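Local coordinates for protein tannase (Fusobacterium nucleatum subsp. nucleatum ATCC 25586, PDB 6YQ4) that acts as a tannase with detoxifying activity against gallotannins, probably by hydrolysing their ester bonds, and carries a bound magnesium ion, at residues A[260-263]-A[264-268]; A[237-240]-A[241-244]; A[172-175]-A[176-180]. All coordinates share one frame; numbering follows the deposited sequence.

Interaction 1: residues A[260-263]-A[264-268]; sequences DEIN and ISNKL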
ATOM      1  N   ASP A 260       2.192 -31.459   1.257  1.00 50.49           N
ATOM      2  CA  ASP A 260       2.262 -30.801  -0.042  1.00 53.17           C
ATOM      3  C   ASP A 260       2.542 -29.323   0.117  1.00 45.98           C
ATOM      4  O   ASP A 260       3.286 -28.732  -0.679  1.00 41.65           O
ATOM      5  CB  ASP A 260       0.960 -31.006  -0.820  1.00 61.25           C
ATOM      6  CG  ASP A 260       0.975 -32.270  -1.646  1.00 70.96           C
ATOM      7  OD1 ASP A 260       2.063 -32.660  -2.131  1.00 73.56           O
ATOM      8  OD2 ASP A 260      -0.112 -32.870  -1.814  1.00 77.41           O
ATOM      9  N   GLU A 261       1.944 -28.703   1.135  1.00 40.55           N
ATOM     10  CA  GLU A 261       2.234 -27.300   1.404  1.00 32.37           C
ATOM     11  C   GLU A 261       3.712 -27.093   1.679  1.00 29.87           C
ATOM     12  O   GLU A 261       4.283 -26.068   1.282  1.00 27.21           O
ATOM     13  CB  GLU A 261       1.414 -26.796   2.587  1.00 30.88           C
ATOM     14  CG  GLU A 261       0.001 -26.444   2.242  1.00 34.35           C
ATOM     15  CD  GLU A 261      -0.832 -26.175   3.484  1.00 42.96           C
ATOM     16  OE1 GLU A 261      -0.633 -26.868   4.498  1.00 47.74           O
ATOM     17  OE2 GLU A 261      -1.700 -25.284   3.442  1.00 48.61           O
ATOM     18  N   ILE A 262       4.347 -28.050   2.362  1.00 26.60           N
ATOM     19  CA  ILE A 262       5.764 -27.906   2.677  1.00 36.65           C
ATOM     20  C   ILE A 262       6.609 -28.054   1.417  1.00 38.57           C
ATOM     21  O   ILE A 262       7.568 -27.293   1.205  1.00 38.56           O
ATOM     22  CB  ILE A 262       6.173 -28.912   3.765  1.00 38.17           C
ATOM     23  CG1 ILE A 262       5.642 -28.453   5.124  1.00 28.58           C
ATOM     24  CG2 ILE A 262       7.702 -29.127   3.775  1.00 29.80           C
ATOM     25  CD1 ILE A 262       5.795 -29.504   6.188  1.00 30.77           C
ATOM     26  N   ASN A 263       6.250 -29.001   0.536  1.00 29.26           N
ATOM     27  CA  ASN A 263       7.004 -29.103  -0.711  1.00 39.97           C
ATOM     28  C   ASN A 263       6.844 -27.845  -1.567  1.00 41.72           C
ATOM     29  O   ASN A 263       7.811 -27.390  -2.195  1.00 40.05           O
ATOM     30  CB  ASN A 263       6.609 -30.357  -1.503  1.00 53.75           C
ATOM     31  CG  ASN A 263       7.494 -30.556  -2.743  1.00 77.14           C
ATOM     32  OD1 ASN A 263       8.731 -30.575  -2.644  1.00 83.45           O
ATOM     33  ND2 ASN A 263       6.866 -30.712  -3.906  1.00 75.00           N
ATOM     34  N   ILE A 264       5.643 -27.255  -1.586  1.00 27.43           N
ATOM     35  CA  ILE A 264       5.437 -26.021  -2.342  1.00 38.17           C
ATOM     36  C   ILE A 264       6.290 -24.893  -1.766  1.00 34.97           C
ATOM     37  O   ILE A 264       6.911 -24.120  -2.504  1.00 34.97           O
ATOM     38  CB  ILE A 264       3.939 -25.654  -2.360  1.00 29.81           C
ATOM     39  CG1 ILE A 264       3.159 -26.621  -3.250  1.00 37.47           C
ATOM     40  CG2 ILE A 264       3.726 -24.234  -2.818  1.00 28.47           C
ATOM     41  CD1 ILE A 264       1.693 -26.672  -2.910  1.00 42.93           C
ATOM     42  N   SER A 265       6.343 -24.795  -0.441  1.00 28.30           N
ATOM     43  CA  SER A 265       7.160 -23.772   0.178  1.00 31.21           C
ATOM     44  C   SER A 265       8.650 -24.023  -0.086  1.00 30.73           C
ATOM     45  O   SER A 265       9.395 -23.083  -0.365  1.00 28.02           O
ATOM     46  CB  SER A 265       6.844 -23.703   1.670  1.00 30.01           C
ATOM     47  OG  SER A 265       7.964 -23.273   2.426  1.00 28.27           O
ATOM     48  N   ASN A 266       9.095 -25.280  -0.051  1.00 35.64           N
ATOM     49  CA  ASN A 266      10.463 -25.590  -0.471  1.00 35.99           C
ATOM     50  C   ASN A 266      10.742 -25.058  -1.877  1.00 41.62           C
ATOM     51  O   ASN A 266      11.746 -24.373  -2.110  1.00 41.55           O
ATOM     52  CB  ASN A 266      10.715 -27.102  -0.421  1.00 30.45           C
ATOM     53  CG  ASN A 266      10.737 -27.649   1.002  1.00 30.76           C
ATOM     54  OD1 ASN A 266      10.726 -26.891   1.972  1.00 43.04           O
ATOM     55  ND2 ASN A 266      10.787 -28.964   1.132  1.00 32.67           N
ATOM     56  N   LYS A 267       9.849 -25.351  -2.825  1.00 34.94           N
ATOM     57  CA  LYS A 267      10.086 -24.958  -4.210  1.00 35.18           C
ATOM     58  C   LYS A 267      10.026 -23.446  -4.375  1.00 37.10           C
ATOM     59  O   LYS A 267      10.858 -22.866  -5.083  1.00 43.93           O
ATOM     60  CB  LYS A 267       9.078 -25.658  -5.123  1.00 46.09           C
ATOM     61  CG  LYS A 267       9.385 -25.654  -6.630  1.00 59.54           C
ATOM     62  CD  LYS A 267      10.802 -26.122  -6.990  1.00 66.00           C
ATOM     63  CE  LYS A 267      10.948 -27.639  -6.989  1.00 74.65           C
ATOM     64  NZ  LYS A 267      12.393 -28.033  -7.082  1.00 81.30           N
ATOM     65  N   LEU A 268       9.072 -22.785  -3.709  1.00 33.71           N
ATOM     66  CA  LEU A 268       8.959 -21.332  -3.822  1.00 29.23           C
ATOM     67  C   LEU A 268      10.194 -20.617  -3.286  1.00 30.73           C
ATOM     68  O   LEU A 268      10.627 -19.609  -3.860  1.00 28.23           O
ATOM     69  CB  LEU A 268       7.726 -20.838  -3.080  1.00 25.49           C
ATOM     70  CG  LEU A 268       6.415 -20.995  -3.833  1.00 29.92           C
ATOM     71  CD1 LEU A 268       5.204 -20.762  -2.910  1.00 27.13           C
ATOM     72  CD2 LEU A 268       6.419 -20.077  -5.026  1.00 25.58           C
TER

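Interaction 2: residues A[237-240]-A[241-244]; sequences NTSA and QEYN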
ATOM      1  N   ASN A 237     -15.270 -11.698   0.650  1.00 27.51           N
ATOM      2  CA  ASN A 237     -16.170 -10.584   0.889  1.00 34.40           C
ATOM      3  C   ASN A 237     -15.784  -9.749   2.102  1.00 38.19           C
ATOM      4  O   ASN A 237     -16.588  -8.927   2.563  1.00 35.20           O
ATOM      5  CB  ASN A 237     -17.579 -11.134   1.016  1.00 27.60           C
ATOM      6  CG  ASN A 237     -17.967 -11.977  -0.193  1.00 31.72           C
ATOM      7  OD1 ASN A 237     -18.120 -11.449  -1.297  1.00 33.34           O
ATOM      8  ND2 ASN A 237     -18.079 -13.295   0.001  1.00 29.90           N
ATOM      9  N   THR A 238     -14.569  -9.936   2.612  1.00 40.09           N
ATOM     10  CA  THR A 238     -14.032  -9.101   3.677  1.00 34.78           C
ATOM     11  C   THR A 238     -13.934  -7.647   3.217  1.00 31.23           C
ATOM     12  O   THR A 238     -13.390  -7.354   2.149  1.00 33.49           O
ATOM     13  CB  THR A 238     -12.657  -9.647   4.076  1.00 36.34           C
ATOM     14  OG1 THR A 238     -12.788 -11.025   4.462  1.00 34.39           O
ATOM     15  CG2 THR A 238     -12.017  -8.831   5.210  1.00 39.65           C
ATOM     16  N   SER A 239     -14.472  -6.735   4.014  1.00 31.49           N
ATOM     17  CA  SER A 239     -14.442  -5.325   3.639  1.00 34.70           C
ATOM     18  C   SER A 239     -13.037  -4.737   3.812  1.00 33.85           C
ATOM     19  O   SER A 239     -12.166  -5.312   4.474  1.00 35.13           O
ATOM     20  CB  SER A 239     -15.435  -4.528   4.478  1.00 34.58           C
ATOM     21  OG  SER A 239     -14.901  -4.330   5.771  1.00 37.75           O
ATOM     22  N   ALA A 240     -12.839  -3.565   3.197  1.00 44.77           N
ATOM     23  CA  ALA A 240     -11.584  -2.814   3.290  1.00 35.63           C
ATOM     24  C   ALA A 240     -11.126  -2.609   4.736  1.00 44.57           C
ATOM     25  O   ALA A 240      -9.987  -2.932   5.100  1.00 44.60           O
ATOM     26  CB  ALA A 240     -11.751  -1.453   2.597  1.00 36.75           C
ATOM     27  N   GLN A 241     -12.008  -2.040   5.564  1.00 43.39           N
ATOM     28  CA  GLN A 241     -11.691  -1.728   6.955  1.00 43.25           C
ATOM     29  C   GLN A 241     -11.188  -2.954   7.720  1.00 48.92           C
ATOM     30  O   GLN A 241     -10.245  -2.849   8.515  1.00 53.32           O
ATOM     31  CB  GLN A 241     -12.922  -1.133   7.631  1.00 50.60           C
ATOM     32  CG  GLN A 241     -13.751  -0.158   6.750  1.00 69.47           C
ATOM     33  CD  GLN A 241     -14.581  -0.838   5.641  1.00 77.14           C
ATOM     34  OE1 GLN A 241     -14.360  -0.615   4.449  1.00 74.45           O
ATOM     35  NE2 GLN A 241     -15.539  -1.665   6.042  1.00 87.83           N
ATOM     36  N   GLU A 242     -11.788  -4.128   7.489  1.00 40.27           N
ATOM     37  CA  GLU A 242     -11.343  -5.306   8.223  1.00 38.51           C
ATOM     38  C   GLU A 242     -10.001  -5.825   7.755  1.00 45.87           C
ATOM     39  O   GLU A 242      -9.393  -6.628   8.465  1.00 71.05           O
ATOM     40  CB  GLU A 242     -12.351  -6.449   8.121  1.00 50.61           C
ATOM     41  CG  GLU A 242     -13.800  -6.033   8.174  1.00 55.74           C
ATOM     42  CD  GLU A 242     -14.731  -7.211   7.975  1.00 61.76           C
ATOM     43  OE1 GLU A 242     -14.286  -8.357   8.188  1.00 63.11           O
ATOM     44  OE2 GLU A 242     -15.904  -6.996   7.603  1.00 72.96           O
ATOM     45  N   TYR A 243      -9.536  -5.439   6.572  1.00 38.47           N
ATOM     46  CA  TYR A 243      -8.195  -5.847   6.180  1.00 39.66           C
ATOM     47  C   TYR A 243      -7.131  -4.994   6.858  1.00 39.94           C
ATOM     48  O   TYR A 243      -6.024  -5.481   7.132  1.00 36.99           O
ATOM     49  CB  TYR A 243      -8.022  -5.707   4.683  1.00 40.79           C
ATOM     50  CG  TYR A 243      -8.510  -6.843   3.857  1.00 30.96           C
ATOM     51  CD1 TYR A 243      -7.725  -7.957   3.679  1.00 25.96           C
ATOM     52  CD2 TYR A 243      -9.729  -6.768   3.204  1.00 29.10           C
ATOM     53  CE1 TYR A 243      -8.145  -8.989   2.905  1.00 27.88           C
ATOM     54  CE2 TYR A 243     -10.158  -7.783   2.430  1.00 33.30           C
ATOM     55  CZ  TYR A 243      -9.367  -8.896   2.281  1.00 29.92           C
ATOM     56  OH  TYR A 243      -9.795  -9.920   1.499  1.00 41.20           O
ATOM     57  N   ASN A 244      -7.457  -3.723   7.106  1.00 35.21           N
ATOM     58  CA  ASN A 244      -6.541  -2.657   7.494  1.00 35.45           C
ATOM     59  C   ASN A 244      -6.559  -2.345   8.985  1.00 42.16           C
ATOM     60  O   ASN A 244      -5.545  -1.896   9.523  1.00 48.46           O
ATOM     61  CB  ASN A 244      -6.885  -1.382   6.718  1.00 33.84           C
ATOM     62  CG  ASN A 244      -6.471  -1.459   5.258  1.00 31.31           C
ATOM     63  OD1 ASN A 244      -5.957  -2.478   4.789  1.00 31.44           O
ATOM     64  ND2 ASN A 244      -6.703  -0.390   4.530  1.00 41.45           N
TER

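Interaction 3: residues A[172-175]-A[176-180]; sequences SALL and GASGN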
ATOM      1  N   SER A 172      -1.004   3.870  -3.268  1.00 28.82           N
ATOM      2  CA  SER A 172      -0.260   5.106  -3.034  1.00 33.77           C
ATOM      3  C   SER A 172       1.149   5.023  -3.639  1.00 19.88           C
ATOM      4  O   SER A 172       1.569   5.910  -4.396  1.00 23.55           O
ATOM      5  CB  SER A 172      -0.234   5.386  -1.533  1.00 32.46           C
ATOM      6  OG  SER A 172       0.808   6.249  -1.201  1.00 43.34           O
ATOM      7  N   ALA A 173       1.855   3.918  -3.401  1.00 22.87           N
ATOM      8  CA  ALA A 173       3.181   3.727  -4.000  1.00 26.57           C
ATOM      9  C   ALA A 173       3.115   3.682  -5.524  1.00 29.60           C
ATOM     10  O   ALA A 173       3.936   4.309  -6.210  1.00 30.59           O
ATOM     11  CB  ALA A 173       3.819   2.448  -3.461  1.00 24.37           C
ATOM     12  N   LEU A 174       2.180   2.892  -6.073  1.00 22.56           N
ATOM     13  CA  LEU A 174       1.935   2.883  -7.518  1.00 20.76           C
ATOM     14  C   LEU A 174       1.703   4.289  -8.072  1.00 23.57           C
ATOM     15  O   LEU A 174       2.161   4.611  -9.169  1.00 28.46           O
ATOM     16  CB  LEU A 174       0.706   2.033  -7.839  1.00 25.61           C
ATOM     17  CG  LEU A 174       0.728   0.762  -8.663  1.00 32.42           C
ATOM     18  CD1 LEU A 174      -0.706   0.460  -9.118  1.00 30.93           C
ATOM     19  CD2 LEU A 174       1.681   0.844  -9.852  1.00 18.92           C
ATOM     20  N   LEU A 175       0.914   5.106  -7.366  1.00 24.44           N
ATOM     21  CA  LEU A 175       0.612   6.460  -7.828  1.00 21.75           C
ATOM     22  C   LEU A 175       1.875   7.300  -7.938  1.00 29.07           C
ATOM     23  O   LEU A 175       2.008   8.130  -8.850  1.00 28.51           O
ATOM     24  CB  LEU A 175      -0.381   7.105  -6.862  1.00 26.37           C
ATOM     25  CG  LEU A 175      -1.273   8.266  -7.282  1.00 32.29           C
ATOM     26  CD1 LEU A 175      -2.266   7.884  -8.360  1.00 33.91           C
ATOM     27  CD2 LEU A 175      -1.979   8.784  -6.047  1.00 35.72           C
ATOM     28  N   GLY A 176       2.822   7.094  -7.019  1.00 31.28           N
ATOM     29  CA  GLY A 176       4.102   7.772  -7.111  1.00 23.37           C
ATOM     30  C   GLY A 176       5.022   7.211  -8.180  1.00 25.51           C
ATOM     31  O   GLY A 176       5.887   7.931  -8.695  1.00 25.49           O
ATOM     32  N   ALA A 177       4.854   5.942  -8.543  1.00 21.75           N
ATOM     33  CA  ALA A 177       5.829   5.313  -9.423  1.00 24.54           C
ATOM     34  C   ALA A 177       5.499   5.471 -10.889  1.00 29.77           C
ATOM     35  O   ALA A 177       6.423   5.504 -11.705  1.00 35.85           O
ATOM     36  CB  ALA A 177       5.972   3.826  -9.128  1.00 21.78           C
ATOM     37  N   SER A 178       4.218   5.599 -11.247  1.00 21.84           N
ATOM     38  CA  SER A 178       3.817   5.520 -12.651  1.00 26.25           C
ATOM     39  C   SER A 178       3.233   6.824 -13.197  1.00 32.47           C
ATOM     40  O   SER A 178       2.506   6.792 -14.195  1.00 38.82           O
ATOM     41  CB  SER A 178       2.811   4.375 -12.857  1.00 25.40           C
ATOM     42  OG  SER A 178       1.678   4.526 -12.026  1.00 23.17           O
ATOM     43  N   GLY A 179       3.541   7.967 -12.585  1.00 31.39           N
ATOM     44  CA  GLY A 179       2.972   9.228 -13.005  1.00 31.96           C
ATOM     45  C   GLY A 179       3.010   9.446 -14.505  1.00 40.88           C
ATOM     46  O   GLY A 179       4.085   9.512 -15.115  1.00 43.49           O
ATOM     47  N   ASN A 180       1.829   9.517 -15.115  1.00 41.60           N
ATOM     48  CA  ASN A 180       1.638   9.823 -16.530  1.00 41.48           C
ATOM     49  C   ASN A 180       2.057   8.693 -17.455  1.00 32.26           C
ATOM     50  O   ASN A 180       2.148   8.901 -18.668  1.00 37.99           O
ATOM     51  CB  ASN A 180       2.359  11.112 -16.927  1.00 35.84           C
ATOM     52  CG  ASN A 180       1.992  12.241 -16.024  1.00 39.39           C
ATOM     53  OD1 ASN A 180       0.823  12.554 -15.864  1.00 36.02           O
ATOM     54  ND2 ASN A 180       2.980  12.831 -15.385  1.00 51.56           N
TER
HETATM   55  O   HOH W   1       3.592  10.429  -9.137  1.00 35.19           O

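Interaction 1: residues A[260-263]-A[264-268]
I262 and N266 lie side by side on successive turns of one helix and point the same way. N266 N donates to I262 O at 2.8 Å with an N-H...O angle of 167°, and the same carbonyl is met by the side chain, N266 CG standing 3.2 Å from I262 O. This follows from a chi1 of -69°, which sets the amide carbon beside N266's own backbone N, over the carbonyl that N engages. N266 OD1 is 3.3 Å from I262 O, a pair of acceptors with no bond between them. The branch atom I262 CG2 grazes the amide at 4.1 Å from N266 ND2.

Two residues earlier, I264 folds its longer branch back over D260: I264 CG1 is 3.3 Å and I264 CD1 3.4 Å from D260 O, which also accepts from I264 N. E261 O and N263 O likewise accept backbone bonds from S265 N and K267 N.

The second shell comes from elsewhere in the chain. N224 ND2 bonds both N266 OD1 and S265 OG, and E220 adds a further bond to S265 OG; I264, K267 and L268 rest on F382 of helix 381-394. E261 OE1 returns to T258 N, the side-chain-to-backbone half of a capping box. The whole is the opening of the alpha-helix 259-279, with an unbroken i to i+4 ladder.

Interaction 2: residues A[237-240]-A[241-244]
S239 and A240 meet E242, Y243 and N244 through backbone bonds, as the chain turns from an extended conformation (S239 psi 165°) into the short helix 240-244. The bonds of this first turn are irregular. Y243 N divides itself between A240 O at 2.9 Å, reached well above the carbonyl plane with an N-H...O angle of 137°, and S239 O, a weak bond. S239 O also takes a weak bond from E242 N, and A240 O another from N244 N. The result is a first turn part 3-10 and part alpha in its spacing.

T238 lays its methyl over one face of the Y243 ring. T238 CG2 lies 3.9 Å from the ring centroid, displaced toward the rim on the CE2 side, where T238 CG2 to Y243 CE2 is 3.5 Å: a CH-pi contact. A240 O sits at the ring's edge. The T238 hydroxyl turns to T235 N instead, and F234 also meets the ring.

S239 OG, held between its own backbone N and carbonyl carbon, faces the side chains of the first turn. It gives E242 OE2 a weak bond at 3.4 Å and packs 3.1 Å from E242 CG. Q241, bent at chi2, brings NE2 to 2.8 Å from S239 OG, but the angle is too poor for a hydrogen bond.

N244 ND2 bonds V79 O, and N244 touches S166, whose setting is consistent with a catalytic serine. The chemistry therefore implies a turn kept in shape by one short but bent backbone bond, several weak ones and an apolar methyl-ring contact, close to a probable active site.

Interaction 3: residues A[172-175]-A[176-180]
The peptide group ending in L174 O is the flat unit gripped in this contact, and S178 meets it from opposite faces. S178 N comes to 3.1 Å from L174 O, tilted 21° from the carbonyl plane. On the other face S178 OG donates to L174 O at 2.9 Å, standing 36° out of that plane. The hydroxyl gets there because chi1 of 57° tucks it between the serine's own N and carbonyl carbon, folding it back over the preceding turn. A177 N adds a weak bond to L174 O.

This is the C-terminal end of helix 167-177, which in the alpha/beta-hydrolase fold follows the strand and turn of the probable nucleophile elbow; S178 is the first residue to leave helical angles. Upstream the ladder is still regular, G176 N donating to S172 O at 3.1 Å, whereas A177 N to A173 O is already weak at 125°.

A water takes up L175 O at 2.8 Å and reaches G176 O weakly. K140 NZ of helix 134-148 bonds S178 OG, and its likely positive charge may strengthen the hydroxyl as a donor to L174 O. L174 and L175 pack on the same helix, while S172 OG bonds S204 O of strand 202-206.

Overall arrangement
Following the chain from the N terminus, interaction 3 comes first, at the end of helix 167-177, then interaction 2 at the start of helix 240-244, then interaction 1 near the start of helix 259-279. Each joins neighbouring residues, so none closes a long loop, and they run in series without nesting or crossing. Interactions 2 and 3 lie on opposite sides of the chain's centre, their nearest atoms about 11 Å apart; both border the probable nucleophile elbow, 3 through S172, which also bonds S204 of the central sheet, and 2 through N244, which touches S166. Interaction 1 is peripheral, about 17 Å from interaction 2 between nearest atoms; its helix packs against helices 212-223 and 381-394.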